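Local coordinates for protein alternansucrase (Leuconostoc mesenteroides, PDB 6HVG) that is a large multidomain enzyme of glycoside hydrolase family 70, with a TIM-barrel-type catalytic region and repeats of the choline-binding and cell-wall-binding type, at residues 1310-1314 against 1325-1330. Residues are numbered along the deposited sequence; the frame is centred on the assembly and turned at random.
Sequences QAKDT and YFDKDG
The carbonyl oxygen of Asp1327 is gripped by two backbone amides that reach it from opposite faces of its plane: Asp1313 N at 3.1 Å across the contact, and Gly1330 N, which closes the type I turn from Asp1327 to Gly1330. The amide of Asp1313 stands well above the carbonyl plane, away from the lone pairs. Asp1313 and Thr1314 both face Phe1326 and form a G1 beta bulge at the open end of the hairpin of strands 1314-1317 and 1323-1326, within a putative cell wall binding repeat. Phe1326 O accepts a bond from Thr1314 N (3.1 Å) and a weak, strongly bent one from Asp1313 N. Phe1326 N returns an almost straight bond to Thr1314 O (3.0 Å, 176° at the hydrogen), completing the antiparallel hydrogen-bonded pair.

With CG anti to the backbone N (chi1 -174°), the Asp1313 carboxylate runs alongside the Tyr1325 side chain, its plane 87° from the ring. Tyr1325 OH donates at 3.0 Å to Asp1313 OD1, which accepts on its anti lone pair, the one turned away from OD2, while OD2 bonds weakly to Ser1348 N. The buried Tyr1325 ring also packs against Arg1343 and Val1345 of strand 1342-1345. Phe1326 instead offers one ring face to Ala1311 CB, a CH-pi contact 4.3 Å from the centroid and offset toward the rim; Tyr1303 and Ile1316 also touch this pair, joining it to strands 1301-1304 and 1314-1317.

At the turn, the methylenes of Lys1312 lie across the backbone, CG meeting Gly1330 CA and CD approaching Lys1328 O. The extended side chain of Gln1310 brings NE2 to Gly1330 O through a weak 3.4 Å bond, and one water contacts NE2, Gly1330 O and Ala1311 O.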
loop_
_atom_site.group_PDB
_atom_site.type_symbol
_atom_site.label_atom_id
_atom_site.label_comp_id
_atom_site.label_asym_id
_atom_site.label_seq_id
_atom_site.Cartn_x
_atom_site.Cartn_y
_atom_site.Cartn_z
ATOM N N GLN A 1310 -40.632 18.981 -3.362
ATOM C CA GLN A 1310 -40.189 19.837 -4.437
ATOM C C GLN A 1310 -38.689 20.021 -4.442
ATOM O O GLN A 1310 -38.082 20.195 -3.392
ATOM C CB GLN A 1310 -40.856 21.203 -4.337
ATOM C CG GLN A 1310 -40.777 21.981 -5.657
ATOM C CD GLN A 1310 -41.340 23.376 -5.576
ATOM O OE1 GLN A 1310 -41.886 23.770 -4.550
ATOM N NE2 GLN A 1310 -41.194 24.142 -6.660
ATOM N N ALA A 1311 -38.103 19.991 -5.637
ATOM C CA ALA A 1311 -36.670 20.204 -5.813
ATOM C C ALA A 1311 -36.357 21.675 -5.674
ATOM O O ALA A 1311 -36.822 22.497 -6.456
ATOM C CB ALA A 1311 -36.224 19.704 -7.193
ATOM N N LYS A 1312 -35.558 22.008 -4.681
ATOM C CA LYS A 1312 -35.025 23.364 -4.509
ATOM C C LYS A 1312 -33.553 23.300 -4.207
ATOM O O LYS A 1312 -33.142 22.545 -3.329
ATOM C CB LYS A 1312 -35.696 24.102 -3.341
ATOM C CG LYS A 1312 -37.185 24.215 -3.470
ATOM C CD LYS A 1312 -37.767 25.163 -2.440
ATOM C CE LYS A 1312 -39.248 25.359 -2.725
ATOM N NZ LYS A 1312 -39.911 26.247 -1.749
ATOM N N ASP A 1313 -32.769 24.100 -4.934
ATOM C CA ASP A 1313 -31.337 24.242 -4.701
ATOM C C ASP A 1313 -30.675 22.868 -4.762
ATOM O O ASP A 1313 -30.109 22.391 -3.788
ATOM C CB ASP A 1313 -31.102 24.945 -3.361
ATOM C CG ASP A 1313 -29.643 25.259 -3.096
ATOM O OD1 ASP A 1313 -28.868 25.443 -4.066
ATOM O OD2 ASP A 1313 -29.300 25.352 -1.886
ATOM N N THR A 1314 -30.809 22.231 -5.915
ATOM C CA THR A 1314 -30.340 20.873 -6.092
ATOM C C THR A 1314 -30.257 20.516 -7.562
ATOM O O THR A 1314 -30.961 21.082 -8.384
ATOM C CB THR A 1314 -31.258 19.873 -5.398
ATOM O OG1 THR A 1314 -30.603 18.621 -5.287
ATOM C CG2 THR A 1314 -32.527 19.674 -6.179
ATOM N N TYR A 1325 -30.557 21.824 -13.062
ATOM C CA TYR A 1325 -30.395 22.491 -11.778
ATOM C C TYR A 1325 -31.656 23.301 -11.428
ATOM O O TYR A 1325 -32.150 24.083 -12.233
ATOM C CB TYR A 1325 -29.181 23.418 -11.800
ATOM C CG TYR A 1325 -29.048 24.170 -10.524
ATOM C CD1 TYR A 1325 -28.749 23.512 -9.336
ATOM C CD2 TYR A 1325 -29.268 25.524 -10.467
ATOM C CE1 TYR A 1325 -28.678 24.196 -8.141
ATOM C CE2 TYR A 1325 -29.191 26.209 -9.273
ATOM C CZ TYR A 1325 -28.908 25.537 -8.124
ATOM O OH TYR A 1325 -28.802 26.216 -6.939
ATOM N N PHE A 1326 -32.159 23.095 -10.216
ATOM C CA PHE A 1326 -33.300 23.821 -9.712
ATOM C C PHE A 1326 -32.837 24.819 -8.663
ATOM O O PHE A 1326 -32.203 24.430 -7.674
ATOM C CB PHE A 1326 -34.348 22.844 -9.115
ATOM C CG PHE A 1326 -35.054 22.033 -10.153
ATOM C CD1 PHE A 1326 -34.430 20.966 -10.741
ATOM C CD2 PHE A 1326 -36.325 22.364 -10.573
ATOM C CE1 PHE A 1326 -35.063 20.230 -11.718
ATOM C CE2 PHE A 1326 -36.964 21.630 -11.549
ATOM C CZ PHE A 1326 -36.333 20.563 -12.126
ATOM N N ASP A 1327 -33.190 26.090 -8.867
ATOM C CA ASP A 1327 -32.749 27.190 -7.997
ATOM C C ASP A 1327 -33.429 27.200 -6.632
ATOM O O ASP A 1327 -34.288 26.357 -6.339
ATOM C CB ASP A 1327 -32.896 28.543 -8.721
ATOM C CG ASP A 1327 -34.349 28.914 -9.062
ATOM O OD1 ASP A 1327 -35.274 28.534 -8.312
ATOM O OD2 ASP A 1327 -34.568 29.615 -10.080
ATOM N N LYS A 1328 -33.038 28.152 -5.797
ATOM C CA LYS A 1328 -33.633 28.308 -4.478
ATOM C C LYS A 1328 -35.148 28.434 -4.522
ATOM O O LYS A 1328 -35.837 27.905 -3.650
ATOM C CB LYS A 1328 -33.066 29.545 -3.812
ATOM C CG LYS A 1328 -31.599 29.511 -3.397
ATOM C CD LYS A 1328 -31.178 30.870 -2.834
ATOM C CE LYS A 1328 -31.619 32.073 -3.701
ATOM N NZ LYS A 1328 -31.194 33.386 -3.155
ATOM N N ASP A 1329 -35.669 29.096 -5.547
ATOM C CA ASP A 1329 -37.132 29.290 -5.698
ATOM C C ASP A 1329 -37.909 28.054 -6.145
ATOM O O ASP A 1329 -39.123 28.033 -6.076
ATOM C CB ASP A 1329 -37.398 30.458 -6.656
ATOM C CG ASP A 1329 -36.903 31.799 -6.096
ATOM O OD1 ASP A 1329 -36.815 31.943 -4.864
ATOM O OD2 ASP A 1329 -36.601 32.711 -6.882
ATOM N N GLY A 1330 -37.195 27.031 -6.596
ATOM C CA GLY A 1330 -37.780 25.751 -6.968
ATOM C C GLY A 1330 -37.983 25.611 -8.463
ATOM O O GLY A 1330 -38.758 24.762 -8.903
HETATM O O HOH W 1 -38.918 22.266 -8.106
#